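Local atomic coordinates of clostripain-related protein (Bacteroides thetaiotaomicron, PDB entry 6N9J), a protein that is a secreted C11 (clostripain-family) cysteine protease that cleaves peptide bonds and is held here by an irreversible peptide inhibitor. Residues V13-A18 with N32-G37; R25-D30 with V108-G113; H45-V50 with S98-D103; K59-R64 with V70-I75. All coordinates share one frame; numbering follows the deposited sequence.

Contact 1: V13-A18 with N32-G37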
loop_
_atom_site.group_PDB
_atom_site.type_symbol
_atom_site.label_atom_id
_atom_site.label_comp_id
_atom_site.label_asym_id
_atom_site.label_seq_id
_atom_site.Cartn_x
_atom_site.Cartn_y
_atom_site.Cartn_z
ATOM N N VAL A 13 -15.510 0.197 -5.496
ATOM C CA VAL A 13 -14.059 0.162 -5.341
ATOM C C VAL A 13 -13.405 0.708 -6.590
ATOM O O VAL A 13 -13.688 0.247 -7.697
ATOM C CB VAL A 13 -13.518 -1.265 -5.071
ATOM C CG1 VAL A 13 -11.978 -1.242 -4.932
ATOM C CG2 VAL A 13 -14.156 -1.854 -3.824
ATOM N N LEU A 14 -12.539 1.702 -6.402
ATOM C CA LEU A 14 -11.734 2.244 -7.477
ATOM C C LEU A 14 -10.322 1.647 -7.475
ATOM O O LEU A 14 -9.613 1.721 -6.467
ATOM C CB LEU A 14 -11.652 3.771 -7.357
ATOM C CG LEU A 14 -10.652 4.469 -8.291
ATOM C CD1 LEU A 14 -11.084 4.296 -9.760
ATOM C CD2 LEU A 14 -10.531 5.945 -7.943
ATOM N N VAL A 15 -9.911 1.049 -8.591
ATOM C CA VAL A 15 -8.507 0.672 -8.750
ATOM C C VAL A 15 -7.771 1.764 -9.521
ATOM O O VAL A 15 -8.074 2.023 -10.699
ATOM C CB VAL A 15 -8.335 -0.658 -9.484
ATOM C CG1 VAL A 15 -6.838 -1.028 -9.547
ATOM C CG2 VAL A 15 -9.129 -1.730 -8.801
ATOM N N TYR A 16 -6.821 2.411 -8.853
ATOM C CA TYR A 16 -6.163 3.591 -9.409
ATOM C C TYR A 16 -4.754 3.248 -9.881
ATOM O O TYR A 16 -3.838 3.063 -9.067
ATOM C CB TYR A 16 -6.109 4.714 -8.370
ATOM C CG TYR A 16 -5.712 6.064 -8.920
ATOM C CD1 TYR A 16 -4.387 6.340 -9.286
ATOM C CD2 TYR A 16 -6.650 7.070 -9.061
ATOM C CE1 TYR A 16 -4.028 7.585 -9.803
ATOM C CE2 TYR A 16 -6.307 8.311 -9.570
ATOM C CZ TYR A 16 -4.992 8.572 -9.930
ATOM O OH TYR A 16 -4.670 9.818 -10.427
ATOM N N ILE A 17 -4.583 3.171 -11.197
ATOM C CA ILE A 17 -3.326 2.697 -11.762
ATOM C C ILE A 17 -2.483 3.820 -12.350
ATOM O O ILE A 17 -2.700 4.226 -13.489
ATOM C CB ILE A 17 -3.574 1.644 -12.856
ATOM C CG1 ILE A 17 -4.331 0.461 -12.258
ATOM C CG2 ILE A 17 -2.245 1.187 -13.487
ATOM C CD1 ILE A 17 -4.831 -0.530 -13.296
ATOM N N ALA A 18 -1.537 4.321 -11.557
ATOM C CA ALA A 18 -0.528 5.237 -12.070
ATOM C C ALA A 18 0.624 4.412 -12.637
ATOM O O ALA A 18 1.581 4.073 -11.935
ATOM C CB ALA A 18 -0.048 6.184 -10.984
ATOM N N ASN A 32 -6.702 -7.732 -16.945
ATOM C CA ASN A 32 -7.244 -9.026 -17.341
ATOM C C ASN A 32 -7.610 -9.913 -16.141
ATOM O O ASN A 32 -8.587 -10.653 -16.192
ATOM C CB ASN A 32 -6.255 -9.762 -18.249
ATOM C CG ASN A 32 -6.121 -9.112 -19.607
ATOM O OD1 ASN A 32 -7.001 -8.370 -20.038
ATOM N ND2 ASN A 32 -5.017 -9.389 -20.294
ATOM N N GLU A 33 -6.817 -9.846 -15.072
ATOM C CA GLU A 33 -7.117 -10.583 -13.849
ATOM C C GLU A 33 -8.384 -10.050 -13.210
ATOM O O GLU A 33 -9.208 -10.824 -12.730
ATOM C CB GLU A 33 -5.965 -10.494 -12.837
ATOM C CG GLU A 33 -4.656 -11.142 -13.279
ATOM C CD GLU A 33 -3.532 -10.979 -12.258
ATOM O OE1 GLU A 33 -3.731 -10.303 -11.227
ATOM O OE2 GLU A 33 -2.442 -11.536 -12.499
ATOM N N MET A 34 -8.526 -8.726 -13.201
ATOM C CA MET A 34 -9.693 -8.081 -12.612
ATOM C C MET A 34 -10.952 -8.542 -13.316
ATOM O O MET A 34 -11.966 -8.792 -12.675
ATOM C CB MET A 34 -9.597 -6.546 -12.680
ATOM C CG MET A 34 -8.511 -5.907 -11.825
ATOM S SD MET A 34 -8.405 -4.106 -11.970
ATOM C CE MET A 34 -6.643 -3.880 -11.777
ATOM N N ILE A 35 -10.874 -8.654 -14.638
ATOM C CA ILE A 35 -12.013 -9.038 -15.462
ATOM C C ILE A 35 -12.441 -10.475 -15.159
ATOM O O ILE A 35 -13.635 -10.775 -15.093
ATOM C CB ILE A 35 -11.688 -8.872 -16.963
ATOM C CG1 ILE A 35 -11.545 -7.383 -17.299
ATOM C CG2 ILE A 35 -12.757 -9.538 -17.842
ATOM C CD1 ILE A 35 -11.297 -7.082 -18.778
ATOM N N GLU A 36 -11.471 -11.357 -14.946
ATOM C CA GLU A 36 -11.776 -12.715 -14.516
ATOM C C GLU A 36 -12.403 -12.736 -13.112
ATOM O O GLU A 36 -13.272 -13.555 -12.825
ATOM C CB GLU A 36 -10.515 -13.580 -14.534
ATOM C CG GLU A 36 -10.763 -15.033 -14.173
ATOM C CD GLU A 36 -9.477 -15.800 -13.933
ATOM O OE1 GLU A 36 -8.396 -15.283 -14.293
ATOM O OE2 GLU A 36 -9.546 -16.920 -13.378
ATOM N N GLY A 37 -11.959 -11.834 -12.242
ATOM C CA GLY A 37 -12.480 -11.765 -10.891
ATOM C C GLY A 37 -13.917 -11.280 -10.793
ATOM O O GLY A 37 -14.601 -11.554 -9.808
#
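M34, on the helix 32-37, drops its side chain onto V15 and I17 of the strand 13-18; within 32-37 it is the one residue that touches the strand. From CB the chain runs out straight: CG lies opposite the carbonyl carbon (chi1 -67°) and the sulfur continues the extended line. CB and CG meet neither strand residue and only carry the sulfur across. Contact begins at M34 SD, with V15 CG2 4.0 Å away. There the chain bends (chi3 -146°) and brings CE up against the tips of both strand residues. M34 CE lies 3.6 Å from V15 CG1 and 4.1 Å from I17 CD1, both meetings being tip to tip. V50 of the next parallel strand and Y193 of the helix 193-200 close in on M34 as well. The contact belongs to the beta-alpha-beta unit formed by strand 9-18, helix 24-37 and strand 46-53. Its chemistry is thioether and methyl against aliphatic branches, all buried: no hydrogen bond links the two segments, and helix and sheet are held here by dispersion and exclusion of water.

Contact 2: R25-D30 with V108-G113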
loop_
_atom_site.group_PDB
_atom_site.type_symbol
_atom_site.label_atom_id
_atom_site.label_comp_id
_atom_site.label_asym_id
_atom_site.label_seq_id
_atom_site.Cartn_x
_atom_site.Cartn_y
_atom_site.Cartn_z
ATOM N N ARG A 25 4.296 -2.499 -17.984
ATOM C CA ARG A 25 4.157 -3.847 -18.535
ATOM C C ARG A 25 3.296 -4.791 -17.675
ATOM O O ARG A 25 2.942 -5.881 -18.126
ATOM C CB ARG A 25 5.541 -4.480 -18.737
ATOM C CG ARG A 25 6.133 -5.075 -17.471
ATOM C CD ARG A 25 7.416 -5.850 -17.756
ATOM N NE ARG A 25 8.571 -4.968 -17.916
ATOM C CZ ARG A 25 9.779 -5.367 -18.310
ATOM N NH1 ARG A 25 10.006 -6.644 -18.596
ATOM N NH2 ARG A 25 10.764 -4.484 -18.418
ATOM N N PHE A 26 2.978 -4.395 -16.444
ATOM C CA PHE A 26 2.163 -5.247 -15.574
ATOM C C PHE A 26 0.676 -4.864 -15.580
ATOM O O PHE A 26 -0.181 -5.687 -15.260
ATOM C CB PHE A 26 2.673 -5.204 -14.133
ATOM C CG PHE A 26 4.080 -5.692 -13.963
ATOM C CD1 PHE A 26 4.387 -7.037 -14.129
ATOM C CD2 PHE A 26 5.096 -4.810 -13.610
ATOM C CE1 PHE A 26 5.691 -7.494 -13.973
ATOM C CE2 PHE A 26 6.390 -5.257 -13.450
ATOM C CZ PHE A 26 6.692 -6.606 -13.629
ATOM N N ALA A 27 0.383 -3.619 -15.942
ATOM C CA ALA A 27 -0.960 -3.050 -15.771
ATOM C C ALA A 27 -2.065 -3.839 -16.489
ATOM O O ALA A 27 -3.017 -4.277 -15.852
ATOM C CB ALA A 27 -0.972 -1.604 -16.238
ATOM N N SER A 28 -1.936 -4.024 -17.805
ATOM C CA SER A 28 -2.977 -4.702 -18.599
ATOM C C SER A 28 -3.276 -6.115 -18.098
ATOM O O SER A 28 -4.428 -6.554 -18.106
ATOM C CB SER A 28 -2.575 -4.757 -20.074
ATOM O OG SER A 28 -2.710 -3.482 -20.673
ATOM N N GLU A 29 -2.224 -6.809 -17.661
ATOM C CA GLU A 29 -2.335 -8.148 -17.099
ATOM C C GLU A 29 -3.207 -8.156 -15.837
ATOM O O GLU A 29 -4.080 -9.016 -15.687
ATOM C CB GLU A 29 -0.937 -8.708 -16.787
ATOM N N ASP A 30 -2.962 -7.203 -14.936
ATOM C CA ASP A 30 -3.791 -7.051 -13.742
ATOM C C ASP A 30 -5.235 -6.719 -14.144
ATOM O O ASP A 30 -6.196 -7.188 -13.513
ATOM C CB ASP A 30 -3.229 -5.973 -12.810
ATOM C CG ASP A 30 -2.029 -6.460 -11.977
ATOM O OD1 ASP A 30 -1.868 -7.686 -11.760
ATOM O OD2 ASP A 30 -1.246 -5.599 -11.531
ATOM N N VAL A 108 -7.734 1.100 -4.399
ATOM C CA VAL A 108 -6.433 0.448 -4.551
ATOM C C VAL A 108 -5.471 1.405 -5.244
ATOM O O VAL A 108 -5.766 1.887 -6.351
ATOM C CB VAL A 108 -6.531 -0.855 -5.371
ATOM C CG1 VAL A 108 -5.194 -1.574 -5.397
ATOM C CG2 VAL A 108 -7.628 -1.759 -4.817
ATOM N N PHE A 109 -4.350 1.715 -4.593
ATOM C CA PHE A 109 -3.338 2.562 -5.220
ATOM C C PHE A 109 -2.248 1.697 -5.806
ATOM O O PHE A 109 -1.470 1.116 -5.073
ATOM C CB PHE A 109 -2.754 3.558 -4.226
ATOM C CG PHE A 109 -3.718 4.630 -3.823
ATOM C CD1 PHE A 109 -4.104 5.602 -4.726
ATOM C CD2 PHE A 109 -4.253 4.655 -2.546
ATOM C CE1 PHE A 109 -5.007 6.582 -4.362
ATOM C CE2 PHE A 109 -5.149 5.632 -2.173
ATOM C CZ PHE A 109 -5.528 6.595 -3.077
ATOM N N TRP A 110 -2.215 1.631 -7.136
ATOM C CA TRP A 110 -1.314 0.770 -7.900
ATOM C C TRP A 110 -0.202 1.593 -8.548
ATOM O O TRP A 110 -0.457 2.353 -9.484
ATOM C CB TRP A 110 -2.141 0.039 -8.961
ATOM C CG TRP A 110 -1.532 -1.080 -9.783
ATOM C CD1 TRP A 110 -1.917 -2.395 -9.771
ATOM C CD2 TRP A 110 -0.526 -0.974 -10.803
ATOM N NE1 TRP A 110 -1.192 -3.116 -10.687
ATOM C CE2 TRP A 110 -0.334 -2.270 -11.336
ATOM C CE3 TRP A 110 0.251 0.085 -11.302
ATOM C CZ2 TRP A 110 0.589 -2.533 -12.344
ATOM C CZ3 TRP A 110 1.179 -0.183 -12.300
ATOM C CH2 TRP A 110 1.341 -1.480 -12.807
ATOM N N SER A 111 1.028 1.440 -8.060
ATOM C CA SER A 111 2.178 2.158 -8.610
ATOM C C SER A 111 3.459 1.802 -7.877
ATOM O O SER A 111 3.513 0.835 -7.110
ATOM C CB SER A 111 1.980 3.674 -8.528
ATOM O OG SER A 111 2.827 4.348 -9.432
ATOM N N HIS A 112 4.490 2.605 -8.134
ATOM C CA HIS A 112 5.673 2.657 -7.290
ATOM C C HIS A 112 5.323 3.286 -5.938
ATOM O O HIS A 112 4.359 4.047 -5.826
ATOM C CB HIS A 112 6.790 3.463 -7.970
ATOM C CG HIS A 112 7.478 2.730 -9.078
ATOM N ND1 HIS A 112 8.349 1.685 -8.850
ATOM C CD2 HIS A 112 7.423 2.886 -10.422
ATOM C CE1 HIS A 112 8.802 1.234 -10.004
ATOM N NE2 HIS A 112 8.257 1.947 -10.976
ATOM N N GLY A 113 6.122 2.975 -4.921
ATOM C CA GLY A 113 5.939 3.529 -3.592
ATOM C C GLY A 113 7.261 3.557 -2.850
ATOM O O GLY A 113 8.167 2.773 -3.151
#
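The indole NE1 of W110 gives a short, nearly straight hydrogen bond to D30 OD2, 2.6 Å long with an N-H...O angle of 164°. The oxygen sits almost in the plane of the indole, at its edge, and is approached on its anti side, the one turned from OD1. Carboxylate and ring planes stand close to perpendicular, 80° apart, so the acid presents one oxygen rather than lying flat on the indole. With CG opposite its own backbone N (chi1 -171°), W110 swings out from the strand toward the helix, and the bond then pins the rotation of the ring. Both partners are buried. The other carboxylate oxygen, D30 OD1, is close to E33 OE1, a crowding of like charges that may raise the affinity of one of the two for a proton.

Further round the benzo ring the contact becomes apolar. F26 CB lies 3.8 Å from W110 CZ2, near the ring plane at its edge, while the phenyl group of F26 leads away. A27 CB lies 4.1 Å from W110 CH2. Y193 packs against both D30 and W110.

The bound peptide lies alongside: W110 packs against a modified side chain of it, R25 and F26 against an apolar one, and G113 gives it backbone hydrogen bonds. A buried helix acid fixing an aromatic wall beside H112 and G113, which are consistent with the His-Gly motif of clan CD peptidases, marks this as part of the substrate-binding cleft of a caspase-like fold.

Contact 3: H45-V50 with S98-D103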
loop_
_atom_site.group_PDB
_atom_site.type_symbol
_atom_site.label_atom_id
_atom_site.label_comp_id
_atom_site.label_asym_id
_atom_site.label_seq_id
_atom_site.Cartn_x
_atom_site.Cartn_y
_atom_site.Cartn_z
ATOM N N HIS A 45 -24.920 -4.668 -7.460
ATOM C CA HIS A 45 -24.755 -3.900 -6.230
ATOM C C HIS A 45 -23.315 -3.429 -6.037
ATOM O O HIS A 45 -23.031 -2.627 -5.159
ATOM C CB HIS A 45 -25.179 -4.735 -5.018
ATOM C CG HIS A 45 -26.491 -5.438 -5.191
ATOM N ND1 HIS A 45 -27.701 -4.776 -5.163
ATOM C CD2 HIS A 45 -26.782 -6.747 -5.380
ATOM C CE1 HIS A 45 -28.680 -5.646 -5.338
ATOM N NE2 HIS A 45 -28.151 -6.847 -5.472
ATOM N N ASN A 46 -22.408 -3.940 -6.859
ATOM C CA ASN A 46 -20.982 -3.706 -6.674
ATOM C C ASN A 46 -20.353 -3.052 -7.896
ATOM O O ASN A 46 -20.505 -3.543 -9.017
ATOM C CB ASN A 46 -20.275 -5.024 -6.356
ATOM C CG ASN A 46 -20.834 -5.708 -5.114
ATOM O OD1 ASN A 46 -20.871 -5.122 -4.035
ATOM N ND2 ASN A 46 -21.280 -6.954 -5.267
ATOM N N ASN A 47 -19.655 -1.938 -7.682
ATOM C CA ASN A 47 -19.016 -1.218 -8.777
ATOM C C ASN A 47 -17.487 -1.277 -8.719
ATOM O O ASN A 47 -16.866 -0.686 -7.843
ATOM C CB ASN A 47 -19.472 0.243 -8.791
ATOM C CG ASN A 47 -20.973 0.393 -8.607
ATOM O OD1 ASN A 47 -21.762 0.056 -9.493
ATOM N ND2 ASN A 47 -21.373 0.919 -7.463
ATOM N N LEU A 48 -16.889 -1.996 -9.662
ATOM C CA LEU A 48 -15.440 -2.007 -9.809
ATOM C C LEU A 48 -15.018 -1.013 -10.891
ATOM O O LEU A 48 -15.242 -1.250 -12.077
ATOM C CB LEU A 48 -14.937 -3.414 -10.148
ATOM C CG LEU A 48 -13.411 -3.552 -10.271
ATOM C CD1 LEU A 48 -12.707 -3.177 -8.965
ATOM C CD2 LEU A 48 -13.080 -4.982 -10.695
ATOM N N LEU A 49 -14.422 0.100 -10.467
ATOM C CA LEU A 49 -13.953 1.143 -11.368
ATOM C C LEU A 49 -12.432 1.059 -11.510
ATOM O O LEU A 49 -11.734 0.701 -10.575
ATOM C CB LEU A 49 -14.370 2.529 -10.860
ATOM C CG LEU A 49 -15.814 3.001 -11.171
ATOM C CD1 LEU A 49 -16.881 1.955 -10.932
ATOM C CD2 LEU A 49 -16.158 4.253 -10.378
ATOM N N VAL A 50 -11.920 1.351 -12.696
ATOM C CA VAL A 50 -10.483 1.310 -12.920
ATOM C C VAL A 50 -10.054 2.562 -13.671
ATOM O O VAL A 50 -10.536 2.826 -14.791
ATOM C CB VAL A 50 -10.044 0.052 -13.721
ATOM C CG1 VAL A 50 -8.523 -0.024 -13.816
ATOM C CG2 VAL A 50 -10.598 -1.223 -13.113
ATOM N N SER A 98 -18.915 10.168 -7.902
ATOM C CA SER A 98 -20.141 10.875 -8.246
ATOM C C SER A 98 -21.017 10.042 -9.169
ATOM O O SER A 98 -22.232 10.000 -9.004
ATOM C CB SER A 98 -19.841 12.214 -8.913
ATOM O OG SER A 98 -19.375 13.135 -7.949
ATOM N N HIS A 99 -20.401 9.386 -10.147
ATOM C CA HIS A 99 -21.161 8.546 -11.064
ATOM C C HIS A 99 -21.636 7.283 -10.361
ATOM O O HIS A 99 -22.639 6.696 -10.738
ATOM C CB HIS A 99 -20.328 8.175 -12.297
ATOM C CG HIS A 99 -20.294 9.239 -13.348
ATOM N ND1 HIS A 99 -19.657 10.448 -13.166
ATOM C CD2 HIS A 99 -20.832 9.279 -14.591
ATOM C CE1 HIS A 99 -19.802 11.187 -14.252
ATOM N NE2 HIS A 99 -20.510 10.500 -15.132
ATOM N N TYR A 100 -20.902 6.851 -9.342
ATOM C CA TYR A 100 -21.243 5.599 -8.679
ATOM C C TYR A 100 -21.173 5.704 -7.159
ATOM O O TYR A 100 -20.273 5.153 -6.525
ATOM C CB TYR A 100 -20.342 4.475 -9.212
ATOM C CG TYR A 100 -20.610 4.235 -10.679
ATOM C CD1 TYR A 100 -21.661 3.428 -11.087
ATOM C CD2 TYR A 100 -19.854 4.867 -11.655
ATOM C CE1 TYR A 100 -21.934 3.238 -12.424
ATOM C CE2 TYR A 100 -20.121 4.688 -12.993
ATOM C CZ TYR A 100 -21.151 3.869 -13.373
ATOM O OH TYR A 100 -21.408 3.687 -14.713
ATOM N N PRO A 101 -22.146 6.418 -6.569
ATOM C CA PRO A 101 -22.262 6.453 -5.109
ATOM C C PRO A 101 -22.581 5.059 -4.577
ATOM O O PRO A 101 -23.142 4.232 -5.309
ATOM C CB PRO A 101 -23.436 7.416 -4.856
ATOM C CG PRO A 101 -23.761 8.032 -6.181
ATOM C CD PRO A 101 -23.281 7.083 -7.228
ATOM N N ALA A 102 -22.244 4.802 -3.320
ATOM C CA ALA A 102 -22.535 3.510 -2.720
ATOM C C ALA A 102 -22.625 3.633 -1.204
ATOM O O ALA A 102 -22.383 4.703 -0.640
ATOM C CB ALA A 102 -21.470 2.494 -3.117
ATOM N N ASP A 103 -22.973 2.540 -0.541
ATOM C CA ASP A 103 -23.028 2.549 0.912
ATOM C C ASP A 103 -21.631 2.460 1.541
ATOM O O ASP A 103 -21.422 2.928 2.658
ATOM C CB ASP A 103 -23.916 1.413 1.407
ATOM C CG ASP A 103 -25.343 1.570 0.950
ATOM O OD1 ASP A 103 -25.859 2.713 1.007
ATOM O OD2 ASP A 103 -25.936 0.562 0.507
#
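Y100 stands its ring against two side chains of strand 46-50, N47 and L49, which project from one face of the sheet. No hydrogen bond crosses here. The amide of N47 lies obliquely against the CB-CD1 side of Y100, N47 OD1 3.7 Å from Y100 CD1 and N47 ND2 4.1 Å from Y100 CB, with amide and ring planes turned 47° to each other. Its polar atoms are spoken for elsewhere: ND2 bonds to T12 OG1, and OD1 takes a hydrogen from R62 NH2. Held at both ends, the amide has its rotation fixed and touches the ring by van der Waals contact.

Y100 is the first residue to leave helical geometry after the helix 86-99, in the connection that leads to strand 105-110. In the alpha/beta sheet of the caspase-like fold the contact packs this connection against strand 46-53, which is separated from 105-110 by strand 9-18.

The apolar group is L49, whose methyl CD2 lies 4.0 Å from Y100 CD2, the other delta carbon. With CG set opposite the carbonyl carbon (chi1 -65°), Y100 carries its ring up from the chain to lie against both strand residues, and R62 and I75 pack round it too.

Contact 4: K59-R64 with V70-I75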
loop_
_atom_site.group_PDB
_atom_site.type_symbol
_atom_site.label_atom_id
_atom_site.label_comp_id
_atom_site.label_asym_id
_atom_site.label_seq_id
_atom_site.Cartn_x
_atom_site.Cartn_y
_atom_site.Cartn_z
ATOM N N LYS A 59 -7.825 6.405 -19.123
ATOM C CA LYS A 59 -9.259 6.185 -19.160
ATOM C C LYS A 59 -9.746 5.800 -17.771
ATOM O O LYS A 59 -8.995 5.233 -16.968
ATOM C CB LYS A 59 -9.621 5.098 -20.178
ATOM C CG LYS A 59 -8.947 3.755 -19.908
ATOM C CD LYS A 59 -9.237 2.719 -20.997
ATOM C CE LYS A 59 -8.528 1.397 -20.677
ATOM N NZ LYS A 59 -8.837 0.287 -21.639
ATOM N N LEU A 60 -10.993 6.145 -17.487
ATOM C CA LEU A 60 -11.667 5.703 -16.277
ATOM C C LEU A 60 -12.807 4.808 -16.722
ATOM O O LEU A 60 -13.710 5.272 -17.412
ATOM C CB LEU A 60 -12.185 6.894 -15.462
ATOM C CG LEU A 60 -13.076 6.592 -14.253
ATOM C CD1 LEU A 60 -12.265 5.934 -13.157
ATOM C CD2 LEU A 60 -13.763 7.854 -13.733
ATOM N N ILE A 61 -12.757 3.524 -16.374
ATOM C CA ILE A 61 -13.829 2.608 -16.766
ATOM C C ILE A 61 -14.526 1.957 -15.595
ATOM O O ILE A 61 -14.083 2.030 -14.447
ATOM C CB ILE A 61 -13.330 1.462 -17.670
ATOM C CG1 ILE A 61 -12.276 0.635 -16.942
ATOM C CG2 ILE A 61 -12.819 1.994 -18.991
ATOM C CD1 ILE A 61 -11.762 -0.538 -17.737
ATOM N N ARG A 62 -15.627 1.305 -15.918
ATOM C CA ARG A 62 -16.337 0.444 -14.998
ATOM C C ARG A 62 -16.526 -0.911 -15.668
ATOM O O ARG A 62 -16.904 -0.982 -16.847
ATOM C CB ARG A 62 -17.689 1.047 -14.612
ATOM C CG ARG A 62 -18.557 0.123 -13.771
ATOM C CD ARG A 62 -19.928 0.721 -13.492
ATOM N NE ARG A 62 -20.694 -0.125 -12.582
ATOM C CZ ARG A 62 -21.496 -1.111 -12.973
ATOM N NH1 ARG A 62 -21.647 -1.367 -14.267
ATOM N NH2 ARG A 62 -22.145 -1.837 -12.071
ATOM N N LEU A 63 -16.264 -1.976 -14.919
ATOM C CA LEU A 63 -16.440 -3.326 -15.433
ATOM C C LEU A 63 -17.865 -3.806 -15.190
ATOM O O LEU A 63 -18.354 -3.783 -14.066
ATOM C CB LEU A 63 -15.429 -4.279 -14.787
ATOM C CG LEU A 63 -13.963 -3.884 -14.997
ATOM C CD1 LEU A 63 -13.013 -4.899 -14.369
ATOM C CD2 LEU A 63 -13.682 -3.737 -16.480
ATOM N N ARG A 64 -18.533 -4.235 -16.252
ATOM C CA ARG A 64 -19.933 -4.617 -16.160
ATOM C C ARG A 64 -20.123 -5.981 -16.812
ATOM O O ARG A 64 -19.415 -6.324 -17.753
ATOM C CB ARG A 64 -20.809 -3.554 -16.825
ATOM C CG ARG A 64 -22.275 -3.607 -16.456
ATOM C CD ARG A 64 -23.150 -3.604 -17.690
ATOM N NE ARG A 64 -22.580 -2.824 -18.785
ATOM C CZ ARG A 64 -22.926 -2.972 -20.062
ATOM N NH1 ARG A 64 -22.359 -2.225 -20.996
ATOM N NH2 ARG A 64 -23.840 -3.872 -20.413
ATOM N N VAL A 70 -17.502 -9.868 -19.379
ATOM C CA VAL A 70 -17.347 -8.569 -18.732
ATOM C C VAL A 70 -17.039 -7.496 -19.780
ATOM O O VAL A 70 -16.201 -7.690 -20.661
ATOM C CB VAL A 70 -16.238 -8.593 -17.659
ATOM C CG1 VAL A 70 -16.070 -7.222 -17.039
ATOM C CG2 VAL A 70 -16.562 -9.623 -16.579
ATOM N N VAL A 71 -17.736 -6.369 -19.685
ATOM C CA VAL A 71 -17.587 -5.274 -20.633
ATOM C C VAL A 71 -17.018 -4.040 -19.943
ATOM O O VAL A 71 -17.430 -3.706 -18.832
ATOM C CB VAL A 71 -18.940 -4.927 -21.279
ATOM C CG1 VAL A 71 -18.848 -3.640 -22.098
ATOM C CG2 VAL A 71 -19.420 -6.096 -22.134
ATOM N N GLN A 72 -16.063 -3.376 -20.590
ATOM C CA GLN A 72 -15.452 -2.165 -20.041
ATOM C C GLN A 72 -16.189 -0.887 -20.446
ATOM O O GLN A 72 -15.863 -0.274 -21.461
ATOM C CB GLN A 72 -13.993 -2.066 -20.488
ATOM C CG GLN A 72 -13.149 -3.278 -20.120
ATOM C CD GLN A 72 -11.740 -3.208 -20.679
ATOM O OE1 GLN A 72 -11.186 -2.124 -20.868
ATOM N NE2 GLN A 72 -11.158 -4.370 -20.959
ATOM N N ASP A 73 -17.180 -0.484 -19.657
ATOM C CA ASP A 73 -17.871 0.779 -19.909
ATOM C C ASP A 73 -16.950 1.948 -19.567
ATOM O O ASP A 73 -16.403 2.022 -18.465
ATOM C CB ASP A 73 -19.173 0.876 -19.111
ATOM C CG ASP A 73 -20.316 0.054 -19.726
ATOM O OD1 ASP A 73 -20.249 -0.284 -20.932
ATOM O OD2 ASP A 73 -21.294 -0.238 -19.000
ATOM N N VAL A 74 -16.782 2.852 -20.520
ATOM C CA VAL A 74 -15.949 4.028 -20.329
ATOM C C VAL A 74 -16.744 5.185 -19.711
ATOM O O VAL A 74 -17.727 5.670 -20.281
ATOM C CB VAL A 74 -15.326 4.479 -21.670
ATOM C CG1 VAL A 74 -14.484 5.742 -21.481
ATOM C CG2 VAL A 74 -14.514 3.341 -22.278
ATOM N N ILE A 75 -16.310 5.604 -18.529
ATOM C CA ILE A 75 -16.901 6.734 -17.828
ATOM C C ILE A 75 -16.303 8.031 -18.345
ATOM O O ILE A 75 -17.012 8.966 -18.697
ATOM C CB ILE A 75 -16.668 6.621 -16.316
ATOM C CG1 ILE A 75 -17.270 5.313 -15.802
ATOM C CG2 ILE A 75 -17.228 7.844 -15.586
ATOM C CD1 ILE A 75 -16.834 4.930 -14.414
#
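Q72 lays its methylene stem in the groove between I61 and L63, two residues on its face of the sheet. I61 CD1 lies 3.9 Å from Q72 CB, and L63 lies side by side with Q72, its CD2 3.7 Å from Q72 CG. I61 reaches there because its CG1 takes the crowded position between backbone N and carbonyl carbon (chi1 60°). At the end of the stem OE1 has a weak hydrogen bond from K59 NZ. V74 fills the next step, CG2 to CG2 against I61, and I35 of the helix 24-37 packs over L63 and Q72.

At the far end of the hairpin, where the chain turns a corner, I75 forms the bump: its CG2 meets L60 CD2 at 3.9 Å and its CD1 rests 4.0 Å from R62 CB, bedding the side chain down between those two. Elsewhere R64 folds at chi2 and chi3 to clasp D73 side-on, with NE to OD2 and NH1 to OD1 each 2.9 Å, a salt bridge with guanidinium and carboxylate planes 28° apart.

Beneath the side chains, R62 with D73 and R64 with V71 are hydrogen-bonded pairs. This is the ladder of an antiparallel beta hairpin, added to the sheet beyond strand 46-53.

How the contacts relate
From the N terminus, strand 13-18 opens contact 1, which the helix closes at 32-37. Contact 2 starts inside that loop, at 25-30 on the same helix, and ends far later at 108-113, so the two cross. Within the span of contact 2, segment 45-50 opens contact 3. Contact 4, the hairpin of 59-64 and 70-75, opens and shuts before contact 3 closes at 98-103. One sheet carries all four: strands 9-18 and 105-110 are neighbours, 46-53 flanks the former, and 59-65 continues outward. Contacts 1 and 2 fasten helix 24-37 to one face, contact 3 brings the end of helix 86-99 to the sheet, and contact 4 extends its edge, about 17 Å from contact 2 between centres.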